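Local coordinates for major capsid protein (Paramecium bursaria Chlorella virus 1, PDB 5TIQ) that self-assembles as trimers into the icosahedral, glycosylated outer shell of a large DNA virus that infects chlorella-like algae, at residues A[246-251]-A[378-383]; A[384-389]-A[400-405]; A[57-62]-A[205-210]. All blocks are in the same frame, centred on the assembly; numbering follows the deposited sequence.

Interaction 1 of 3, residues A[246-251]-A[378-383]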
loop_
_atom_site.group_PDB
_atom_site.type_symbol
_atom_site.label_atom_id
_atom_site.label_comp_id
_atom_site.label_asym_id
_atom_site.label_seq_id
_atom_site.Cartn_x
_atom_site.Cartn_y
_atom_site.Cartn_z
ATOM N N ALA A 246 15.481 -34.482 8.572
ATOM C CA ALA A 246 14.822 -35.261 7.535
ATOM C C ALA A 246 14.852 -34.520 6.202
ATOM O O ALA A 246 14.893 -33.287 6.150
ATOM C CB ALA A 246 13.377 -35.565 7.929
ATOM N N SER A 247 14.829 -35.289 5.116
ATOM C CA SER A 247 14.803 -34.746 3.767
ATOM C C SER A 247 13.725 -35.457 2.965
ATOM O O SER A 247 13.182 -36.483 3.383
ATOM C CB SER A 247 16.167 -34.878 3.075
ATOM O OG SER A 247 16.489 -36.235 2.839
ATOM N N GLN A 248 13.417 -34.903 1.793
ATOM C CA GLN A 248 12.304 -35.408 1.001
ATOM C C GLN A 248 12.369 -34.812 -0.397
ATOM O O GLN A 248 12.686 -33.631 -0.556
ATOM C CB GLN A 248 10.968 -35.057 1.666
ATOM C CG GLN A 248 9.747 -35.667 1.016
ATOM C CD GLN A 248 8.472 -35.277 1.736
ATOM O OE1 GLN A 248 8.470 -34.368 2.566
ATOM N NE2 GLN A 248 7.379 -35.960 1.421
ATOM N N ASN A 249 12.076 -35.637 -1.399
ATOM C CA ASN A 249 11.971 -35.201 -2.785
ATOM C C ASN A 249 10.551 -35.455 -3.271
ATOM O O ASN A 249 10.055 -36.582 -3.182
ATOM C CB ASN A 249 12.970 -35.937 -3.682
ATOM C CG ASN A 249 14.410 -35.606 -3.350
ATOM O OD1 ASN A 249 14.743 -34.459 -3.043
ATOM N ND2 ASN A 249 15.278 -36.612 -3.416
ATOM N N ILE A 250 9.905 -34.414 -3.791
ATOM C CA ILE A 250 8.541 -34.506 -4.303
ATOM C C ILE A 250 8.579 -34.272 -5.806
ATOM O O ILE A 250 9.023 -33.214 -6.267
ATOM C CB ILE A 250 7.598 -33.501 -3.622
ATOM C CG1 ILE A 250 7.392 -33.859 -2.149
ATOM C CG2 ILE A 250 6.260 -33.450 -4.349
ATOM C CD1 ILE A 250 8.422 -33.265 -1.229
ATOM N N ARG A 251 8.111 -35.259 -6.566
ATOM C CA ARG A 251 8.004 -35.108 -8.010
ATOM C C ARG A 251 6.834 -34.189 -8.341
ATOM O O ARG A 251 5.702 -34.432 -7.916
ATOM C CB ARG A 251 7.822 -36.471 -8.677
ATOM C CG ARG A 251 7.664 -36.404 -10.188
ATOM C CD ARG A 251 8.992 -36.130 -10.882
ATOM N NE ARG A 251 9.676 -37.364 -11.256
ATOM C CZ ARG A 251 9.614 -37.914 -12.466
ATOM N NH1 ARG A 251 8.903 -37.337 -13.426
ATOM N NH2 ARG A 251 10.266 -39.041 -12.718
ATOM N N LEU A 378 10.995 -31.077 -6.290
ATOM C CA LEU A 378 11.198 -30.144 -5.190
ATOM C C LEU A 378 11.931 -30.887 -4.080
ATOM O O LEU A 378 11.376 -31.802 -3.463
ATOM C CB LEU A 378 9.863 -29.585 -4.702
ATOM C CG LEU A 378 9.886 -28.654 -3.488
ATOM C CD1 LEU A 378 10.721 -27.416 -3.766
ATOM C CD2 LEU A 378 8.473 -28.272 -3.083
ATOM N N SER A 379 13.177 -30.500 -3.835
ATOM C CA SER A 379 14.009 -31.143 -2.827
ATOM C C SER A 379 13.910 -30.366 -1.522
ATOM O O SER A 379 14.126 -29.150 -1.499
ATOM C CB SER A 379 15.460 -31.216 -3.299
ATOM O OG SER A 379 16.296 -31.750 -2.291
ATOM N N LEU A 380 13.582 -31.066 -0.438
ATOM C CA LEU A 380 13.302 -30.431 0.841
ATOM C C LEU A 380 14.197 -30.999 1.931
ATOM O O LEU A 380 14.468 -32.203 1.966
ATOM C CB LEU A 380 11.835 -30.621 1.235
ATOM C CG LEU A 380 10.811 -30.108 0.226
ATOM C CD1 LEU A 380 9.399 -30.428 0.685
ATOM C CD2 LEU A 380 10.986 -28.609 0.025
ATOM N N THR A 381 14.647 -30.117 2.819
ATOM C CA THR A 381 15.347 -30.496 4.038
ATOM C C THR A 381 14.672 -29.778 5.193
ATOM O O THR A 381 14.468 -28.561 5.132
ATOM C CB THR A 381 16.835 -30.134 3.977
ATOM O OG1 THR A 381 17.462 -30.852 2.910
ATOM C CG2 THR A 381 17.525 -30.493 5.287
ATOM N N TYR A 382 14.322 -30.523 6.234
ATOM C CA TYR A 382 13.539 -29.993 7.338
ATOM C C TYR A 382 14.428 -29.675 8.532
ATOM O O TYR A 382 15.485 -30.283 8.728
ATOM C CB TYR A 382 12.442 -30.980 7.747
ATOM C CG TYR A 382 11.442 -31.244 6.646
ATOM C CD1 TYR A 382 10.471 -30.305 6.329
ATOM C CD2 TYR A 382 11.475 -32.425 5.916
ATOM C CE1 TYR A 382 9.557 -30.534 5.322
ATOM C CE2 TYR A 382 10.561 -32.663 4.905
ATOM C CZ TYR A 382 9.606 -31.712 4.614
ATOM O OH TYR A 382 8.694 -31.935 3.610
ATOM N N LYS A 383 13.993 -28.699 9.324
ATOM C CA LYS A 383 14.685 -28.382 10.560
ATOM C C LYS A 383 14.552 -29.533 11.554
ATOM O O LYS A 383 13.667 -30.388 11.451
ATOM C CB LYS A 383 14.133 -27.098 11.176
ATOM C CG LYS A 383 14.218 -25.880 10.270
ATOM C CD LYS A 383 13.588 -24.667 10.931
ATOM C CE LYS A 383 13.556 -23.471 9.999
ATOM N NZ LYS A 383 12.906 -22.300 10.643
HETATM O O HOH W 1 13.969 -33.292 10.680
#
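Strand 247-251 runs antiparallel to strand 378-382, with axes 4.6 Å apart at closest approach and N-to-C directions 161° apart; Gln248 with Leu380 and Ile250 with Leu378 form the hydrogen-bonded pairs, Ser247 with Thr381 and Asn249 with Ser379 the non-hydrogen-bonded ones. The backbone bonding runs past the first strand at one end, where Tyr382 N donates to Ala246 O at 2.8 Å. Gln248 and Tyr382 carry the most specific side-chain contact. With CG anti to the backbone N (chi1 -173°) and an extended chain beyond it, Gln248 brings OE1 to the edge of the phenol ring, in its plane, where Tyr382 OH donates to it at 2.7 Å. The amide plane is turned 51° from the ring, and the contact is an edge-on hydrogen bond through OE1 rather than a stack. This amide is held at both ends: OE1 also accepts from Ala238 N, and NE2 donates to Glu236 O, which together fix its rotation. On the same face Ile250 CD1 meets Leu380 CD1 at 3.6 Å, branch against branch. The opposite face bears Ser247, Asn249, Ser379 and Thr381, a mainly polar and more exposed surface. In the double jelly-roll fold of this capsid family, Ile250, Leu378 and Leu380 pack on Leu413 and Ile415 of strand 412-426, Phe265 meets the Tyr382 ring at a steep angle, and strand 312-319 flanks strand 376-387.

Interaction 2 of 3, residues A[384-389]-A[400-405]; sequences TCSIDA and ETVTAN. With HG (mercury (II) ion), chain L; BGC (beta-D-glucopyranose), chain F; BGC (beta-D-glucopyranose), chain E.
Thr384 and Val402 pair in parallel, and so do Ile387 and Ala404, but the register slips by one residue between them: a beta bulge, at which Cys385 centres an inverse gamma turn. Four backbone bonds span the segments. Thr384 N donates to Thr401 O, whose second donor is a water that is also hydrogen-bonded to Thr384 OG1. Thr384 O is gripped from opposite faces of its plane, by Thr403 N at 3.2 Å across the contact and by Ser386 N at 2.8 Å within the turn. Beyond the bulge Ile387 N donates to Thr403 O, and Asn405 N donates to Ile387 O at 2.9 Å. Asn405 is the N-glycosylated residue: ND2 is covalently bonded to C1 of a glucose, while OD1 accepts from Ala389 N at 3.2 Å, the donor lying 35° out of the amide plane. This bond ties the sugar-bearing amide to the backbone just beyond strand 376-387. Asp388 N donates to O6 of another glucose at 2.9 Å, and Asp388 OD1 is hydrogen-bonded to Thr390 OG1. The mercury ion is held by Cys385 SG at 2.7 Å and by Cys385 O. Among apolar groups, Ile387 CD1 touches Val402 CG2 at 3.7 Å, the side chains crossing at about a right angle. The pairing closes a beta-alpha-beta unit of strand 376-387, helix 392-395 and strand 402-404, with Ala394 and Val395 of that helix against Ile387.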
loop_
_atom_site.group_PDB
_atom_site.type_symbol
_atom_site.label_atom_id
_atom_site.label_comp_id
_atom_site.label_asym_id
_atom_site.label_seq_id
_atom_site.Cartn_x
_atom_site.Cartn_y
_atom_site.Cartn_z
ATOM N N THR A 384 15.453 -29.545 12.531
ATOM C CA THR A 384 15.405 -30.523 13.615
ATOM C C THR A 384 14.435 -30.006 14.669
ATOM O O THR A 384 14.755 -29.085 15.423
ATOM C CB THR A 384 16.795 -30.746 14.196
ATOM O OG1 THR A 384 17.682 -31.178 13.157
ATOM C CG2 THR A 384 16.753 -31.803 15.286
ATOM N N CYS A 385 13.240 -30.597 14.722
ATOM C CA CYS A 385 12.190 -30.150 15.639
ATOM C C CYS A 385 12.494 -30.664 17.047
ATOM O O CYS A 385 11.867 -31.589 17.568
ATOM C CB CYS A 385 10.825 -30.617 15.155
ATOM S SG CYS A 385 10.808 -32.302 14.501
ATOM N N SER A 386 13.480 -30.023 17.673
ATOM C CA SER A 386 13.954 -30.422 18.988
ATOM C C SER A 386 13.733 -29.364 20.060
ATOM O O SER A 386 14.166 -29.564 21.200
ATOM C CB SER A 386 15.446 -30.784 18.924
ATOM O OG SER A 386 16.215 -29.693 18.446
ATOM N N ILE A 387 13.081 -28.251 19.736
ATOM C CA ILE A 387 12.849 -27.194 20.714
ATOM C C ILE A 387 11.638 -27.551 21.561
ATOM O O ILE A 387 10.612 -28.008 21.045
ATOM C CB ILE A 387 12.651 -25.839 20.012
ATOM C CG1 ILE A 387 13.884 -25.467 19.193
ATOM C CG2 ILE A 387 12.339 -24.748 21.028
ATOM C CD1 ILE A 387 13.717 -24.172 18.427
ATOM N N ASP A 388 11.751 -27.332 22.869
ATOM C CA ASP A 388 10.626 -27.517 23.779
ATOM C C ASP A 388 9.587 -26.439 23.501
ATOM O O ASP A 388 9.774 -25.275 23.872
ATOM C CB ASP A 388 11.114 -27.468 25.226
ATOM C CG ASP A 388 9.997 -27.676 26.243
ATOM O OD1 ASP A 388 8.820 -27.823 25.848
ATOM O OD2 ASP A 388 10.305 -27.716 27.453
ATOM N N ALA A 389 8.487 -26.827 22.851
ATOM C CA ALA A 389 7.453 -25.865 22.484
ATOM C C ALA A 389 6.779 -25.240 23.699
ATOM O O ALA A 389 6.226 -24.141 23.586
ATOM C CB ALA A 389 6.406 -26.535 21.593
ATOM N N GLU A 400 19.109 -21.356 13.878
ATOM C CA GLU A 400 18.402 -21.251 12.603
ATOM C C GLU A 400 17.764 -22.572 12.187
ATOM O O GLU A 400 16.635 -22.586 11.682
ATOM C CB GLU A 400 19.356 -20.759 11.515
ATOM C CG GLU A 400 18.652 -20.307 10.247
ATOM C CD GLU A 400 19.604 -20.062 9.092
ATOM O OE1 GLU A 400 20.828 -19.989 9.324
ATOM O OE2 GLU A 400 19.126 -19.943 7.945
ATOM N N THR A 401 18.467 -23.689 12.377
ATOM C CA THR A 401 18.085 -24.959 11.776
ATOM C C THR A 401 17.296 -25.858 12.723
ATOM O O THR A 401 17.220 -27.070 12.492
ATOM C CB THR A 401 19.324 -25.697 11.266
ATOM O OG1 THR A 401 20.204 -25.970 12.364
ATOM C CG2 THR A 401 20.055 -24.848 10.238
ATOM N N VAL A 402 16.708 -25.298 13.780
ATOM C CA VAL A 402 15.856 -26.055 14.687
ATOM C C VAL A 402 14.512 -25.349 14.806
ATOM O O VAL A 402 14.386 -24.151 14.547
ATOM C CB VAL A 402 16.493 -26.238 16.081
ATOM C CG1 VAL A 402 17.705 -27.152 15.996
ATOM C CG2 VAL A 402 16.880 -24.891 16.666
ATOM N N THR A 403 13.496 -26.119 15.194
ATOM C CA THR A 403 12.151 -25.588 15.375
ATOM C C THR A 403 11.475 -26.340 16.513
ATOM O O THR A 403 12.048 -27.259 17.106
ATOM C CB THR A 403 11.330 -25.687 14.083
ATOM O OG1 THR A 403 10.046 -25.082 14.285
ATOM C CG2 THR A 403 11.142 -27.144 13.679
ATOM N N ALA A 404 10.241 -25.944 16.813
ATOM C CA ALA A 404 9.506 -26.534 17.922
ATOM C C ALA A 404 9.110 -27.972 17.609
ATOM O O ALA A 404 8.799 -28.324 16.467
ATOM C CB ALA A 404 8.261 -25.707 18.240
ATOM N N ASN A 405 9.098 -28.805 18.654
ATOM C CA ASN A 405 8.810 -30.223 18.482
ATOM C C ASN A 405 7.380 -30.481 18.018
ATOM O O ASN A 405 7.093 -31.574 17.519
ATOM C CB ASN A 405 9.088 -30.979 19.785
ATOM C CG ASN A 405 8.123 -30.614 20.901
ATOM O OD1 ASN A 405 7.805 -29.443 21.116
ATOM N ND2 ASN A 405 7.651 -31.630 21.613
HETATM HG HG HG L . 10.043 -33.553 16.731
HETATM C C2 BGC F . 6.201 -32.321 23.317
HETATM C C3 BGC F . 5.762 -32.121 24.764
HETATM C C4 BGC F . 6.928 -31.896 25.722
HETATM C C5 BGC F . 7.943 -30.927 25.145
HETATM C C6 BGC F . 9.182 -30.920 26.028
HETATM C C1 BGC F . 7.216 -31.252 22.947
HETATM O O2 BGC F . 5.069 -32.200 22.452
HETATM O O3 BGC F . 5.086 -33.300 25.219
HETATM O O4 BGC F . 6.446 -31.324 26.938
HETATM O O5 BGC F . 8.323 -31.309 23.832
HETATM O O6 BGC F . 9.742 -32.236 26.060
HETATM C C2 BGC E . 17.335 -23.545 23.154
HETATM C C3 BGC E . 17.992 -24.507 24.149
HETATM C C4 BGC E . 17.022 -25.622 24.481
HETATM C C5 BGC E . 16.619 -26.337 23.202
HETATM C C6 BGC E . 15.649 -27.477 23.496
HETATM C C1 BGC E . 16.849 -24.326 21.916
HETATM O O2 BGC E . 18.286 -22.552 22.771
HETATM O O3 BGC E . 18.300 -23.809 25.374
HETATM O O4 BGC E . 17.643 -26.551 25.376
HETATM O O5 BGC E . 16.010 -25.418 22.298
HETATM O O6 BGC E . 14.430 -26.949 24.030
HETATM O O HOH W 2 19.234 -29.026 12.561
#

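Interaction 3 of 3, residues A[57-62]-A[205-210]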
loop_
_atom_site.group_PDB
_atom_site.type_symbol
_atom_site.label_atom_id
_atom_site.label_comp_id
_atom_site.label_asym_id
_atom_site.label_seq_id
_atom_site.Cartn_x
_atom_site.Cartn_y
_atom_site.Cartn_z
ATOM N N THR A 57 -24.505 -23.465 -9.373
ATOM C CA THR A 57 -25.178 -22.295 -9.921
ATOM C C THR A 57 -24.875 -22.202 -11.408
ATOM O O THR A 57 -23.710 -22.267 -11.809
ATOM C CB THR A 57 -24.728 -21.011 -9.213
ATOM O OG1 THR A 57 -25.308 -20.951 -7.904
ATOM C CG2 THR A 57 -25.143 -19.787 -10.008
ATOM N N GLN A 58 -25.919 -22.060 -12.217
ATOM C CA GLN A 58 -25.773 -21.765 -13.637
ATOM C C GLN A 58 -25.998 -20.272 -13.844
ATOM O O GLN A 58 -27.095 -19.765 -13.580
ATOM C CB GLN A 58 -26.756 -22.586 -14.470
ATOM C CG GLN A 58 -26.663 -22.342 -15.965
ATOM C CD GLN A 58 -27.636 -23.197 -16.746
ATOM O OE1 GLN A 58 -28.336 -22.712 -17.633
ATOM N NE2 GLN A 58 -27.685 -24.483 -16.417
ATOM N N ILE A 59 -24.962 -19.576 -14.317
ATOM C CA ILE A 59 -25.016 -18.123 -14.443
ATOM C C ILE A 59 -26.125 -17.740 -15.413
ATOM O O ILE A 59 -26.154 -18.201 -16.562
ATOM C CB ILE A 59 -23.664 -17.564 -14.898
ATOM C CG1 ILE A 59 -22.530 -18.080 -14.008
ATOM C CG2 ILE A 59 -23.687 -16.045 -14.894
ATOM C CD1 ILE A 59 -22.636 -17.655 -12.568
ATOM N N SER A 60 -27.047 -16.900 -14.953
ATOM C CA SER A 60 -28.108 -16.413 -15.821
ATOM C C SER A 60 -27.548 -15.413 -16.831
ATOM O O SER A 60 -26.527 -14.759 -16.603
ATOM C CB SER A 60 -29.222 -15.766 -14.996
ATOM O OG SER A 60 -28.720 -14.685 -14.229
ATOM N N ARG A 61 -28.241 -15.290 -17.957
ATOM C CA ARG A 61 -27.756 -14.492 -19.083
ATOM C C ARG A 61 -28.458 -13.137 -19.132
ATOM O O ARG A 61 -29.177 -12.799 -20.072
ATOM C CB ARG A 61 -27.936 -15.265 -20.386
ATOM C CG ARG A 61 -27.262 -16.621 -20.359
ATOM C CD ARG A 61 -27.285 -17.293 -21.713
ATOM N NE ARG A 61 -26.144 -18.190 -21.857
ATOM C CZ ARG A 61 -24.968 -17.820 -22.352
ATOM N NH1 ARG A 61 -24.784 -16.572 -22.761
ATOM N NH2 ARG A 61 -23.981 -18.698 -22.441
ATOM N N ASN A 62 -28.230 -12.351 -18.081
ATOM C CA ASN A 62 -28.829 -11.025 -17.995
ATOM C C ASN A 62 -28.029 -9.991 -18.775
ATOM O O ASN A 62 -28.609 -9.123 -19.437
ATOM C CB ASN A 62 -28.950 -10.606 -16.534
ATOM C CG ASN A 62 -29.685 -11.627 -15.702
ATOM O OD1 ASN A 62 -29.093 -12.598 -15.230
ATOM N ND2 ASN A 62 -30.982 -11.421 -15.519
ATOM N N VAL A 205 -23.359 -12.063 -9.135
ATOM C CA VAL A 205 -22.483 -11.907 -10.289
ATOM C C VAL A 205 -22.680 -10.506 -10.851
ATOM O O VAL A 205 -23.817 -10.075 -11.071
ATOM C CB VAL A 205 -22.766 -12.973 -11.363
ATOM C CG1 VAL A 205 -21.890 -12.748 -12.585
ATOM C CG2 VAL A 205 -22.556 -14.365 -10.793
ATOM N N ASP A 206 -21.573 -9.803 -11.082
ATOM C CA ASP A 206 -21.608 -8.476 -11.682
ATOM C C ASP A 206 -21.615 -8.604 -13.200
ATOM O O ASP A 206 -20.736 -9.250 -13.780
ATOM C CB ASP A 206 -20.416 -7.636 -11.223
ATOM C CG ASP A 206 -20.566 -7.137 -9.796
ATOM O OD1 ASP A 206 -21.226 -7.819 -8.985
ATOM O OD2 ASP A 206 -20.034 -6.050 -9.490
ATOM N N TYR A 207 -22.609 -7.995 -13.835
ATOM C CA TYR A 207 -22.760 -8.042 -15.279
ATOM C C TYR A 207 -22.360 -6.712 -15.901
ATOM O O TYR A 207 -22.555 -5.646 -15.312
ATOM C CB TYR A 207 -24.200 -8.375 -15.671
ATOM C CG TYR A 207 -24.630 -9.779 -15.322
ATOM C CD1 TYR A 207 -25.020 -10.109 -14.029
ATOM C CD2 TYR A 207 -24.663 -10.775 -16.289
ATOM C CE1 TYR A 207 -25.422 -11.394 -13.706
ATOM C CE2 TYR A 207 -25.063 -12.063 -15.977
ATOM C CZ TYR A 207 -25.440 -12.367 -14.684
ATOM O OH TYR A 207 -25.841 -13.647 -14.371
ATOM N N ILE A 208 -21.796 -6.792 -17.102
ATOM C CA ILE A 208 -21.489 -5.628 -17.924
ATOM C C ILE A 208 -22.505 -5.571 -19.053
ATOM O O ILE A 208 -22.705 -6.562 -19.767
ATOM C CB ILE A 208 -20.056 -5.686 -18.481
ATOM C CG1 ILE A 208 -19.043 -5.879 -17.351
ATOM C CG2 ILE A 208 -19.743 -4.423 -19.264
ATOM C CD1 ILE A 208 -19.056 -4.776 -16.324
ATOM N N PHE A 209 -23.147 -4.419 -19.214
ATOM C CA PHE A 209 -24.066 -4.177 -20.319
ATOM C C PHE A 209 -23.364 -3.297 -21.344
ATOM O O PHE A 209 -22.955 -2.176 -21.026
ATOM C CB PHE A 209 -25.354 -3.515 -19.828
ATOM C CG PHE A 209 -26.162 -4.374 -18.898
ATOM C CD1 PHE A 209 -25.885 -4.400 -17.540
ATOM C CD2 PHE A 209 -27.203 -5.153 -19.380
ATOM C CE1 PHE A 209 -26.631 -5.189 -16.682
ATOM C CE2 PHE A 209 -27.950 -5.945 -18.529
ATOM C CZ PHE A 209 -27.663 -5.963 -17.178
ATOM N N LEU A 210 -23.222 -3.805 -22.565
ATOM C CA LEU A 210 -22.446 -3.144 -23.603
ATOM C C LEU A 210 -23.352 -2.399 -24.574
ATOM O O LEU A 210 -24.520 -2.750 -24.761
ATOM C CB LEU A 210 -21.593 -4.154 -24.373
ATOM C CG LEU A 210 -20.536 -4.913 -23.570
ATOM C CD1 LEU A 210 -19.913 -6.005 -24.422
ATOM C CD2 LEU A 210 -19.473 -3.957 -23.042
#
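In the N-terminal jelly roll of the capsid protein, the chain leaving strand 54-58 passes over strand 200-210, and Tyr207 reaches out from that strand to meet it. Its hydroxyl donates to Ser60 O at 2.6 Å, from a position tilted out of the carbonyl plane. The ring is sandwiched: Asn62 CB lies over the centre of one face, 4.2 Å from the centroid and 11° off the ring normal, a CH-pi contact, while Val205 CG1 from Tyr207's own strand covers the opposite face toward its rim. The Asn62 amide stands steeply to the ring, with 76° between the planes. With CG anti to the carbonyl carbon (chi1 -68°), the Tyr207 side chain carries its phenol out to residues 59-62. The segments are not hydrogen-bonded as neighbouring strands; their nearest CA pair, Asn62 with Tyr207, is 7.3 Å apart. The chain running on from one sheet (strand 54-58 beside strand 172-178) packs on the other, in which strand 200-210 lies between strands 36-42 and 65-76. Beside the phenol, Ile59 adds the apolar part: CD1 meets Val205 CG2 at 3.7 Å, and CG2 lies 4.1 Å from Tyr207 CZ. Farther along, Asn62 O approaches Phe209 CE2 obliquely at 3.4 Å. Ile66 and Ile41 flank Tyr207, Gln43 NE2 makes a weak hydrogen bond to the Tyr207 hydroxyl, and Phe209 packs on Gly3 of a second subunit.

In the fold
Interactions 1 and 2 share strand 376-387 and one mixed sheet; their centres are about 17 Å apart, and Lys383 at the end of interaction 1 packs on Thr401 and Thr403 of interaction 2. Both are partly buried, yet the first is regular antiparallel pairing with Ile250, Leu378 and Leu380 turned inward, whereas the second is a bulged parallel pairing carrying glycan and a mercury ion. Interaction 3 is the more buried contact and lies in the N-terminal jelly roll, whereas interactions 1 and 2 lie in the C-terminal one; its centre is about 46 Å from that of interaction 1. It relies on packing round one tyrosine and a single side-chain-to-backbone hydrogen bond, where the other two rest mainly on backbone bonds.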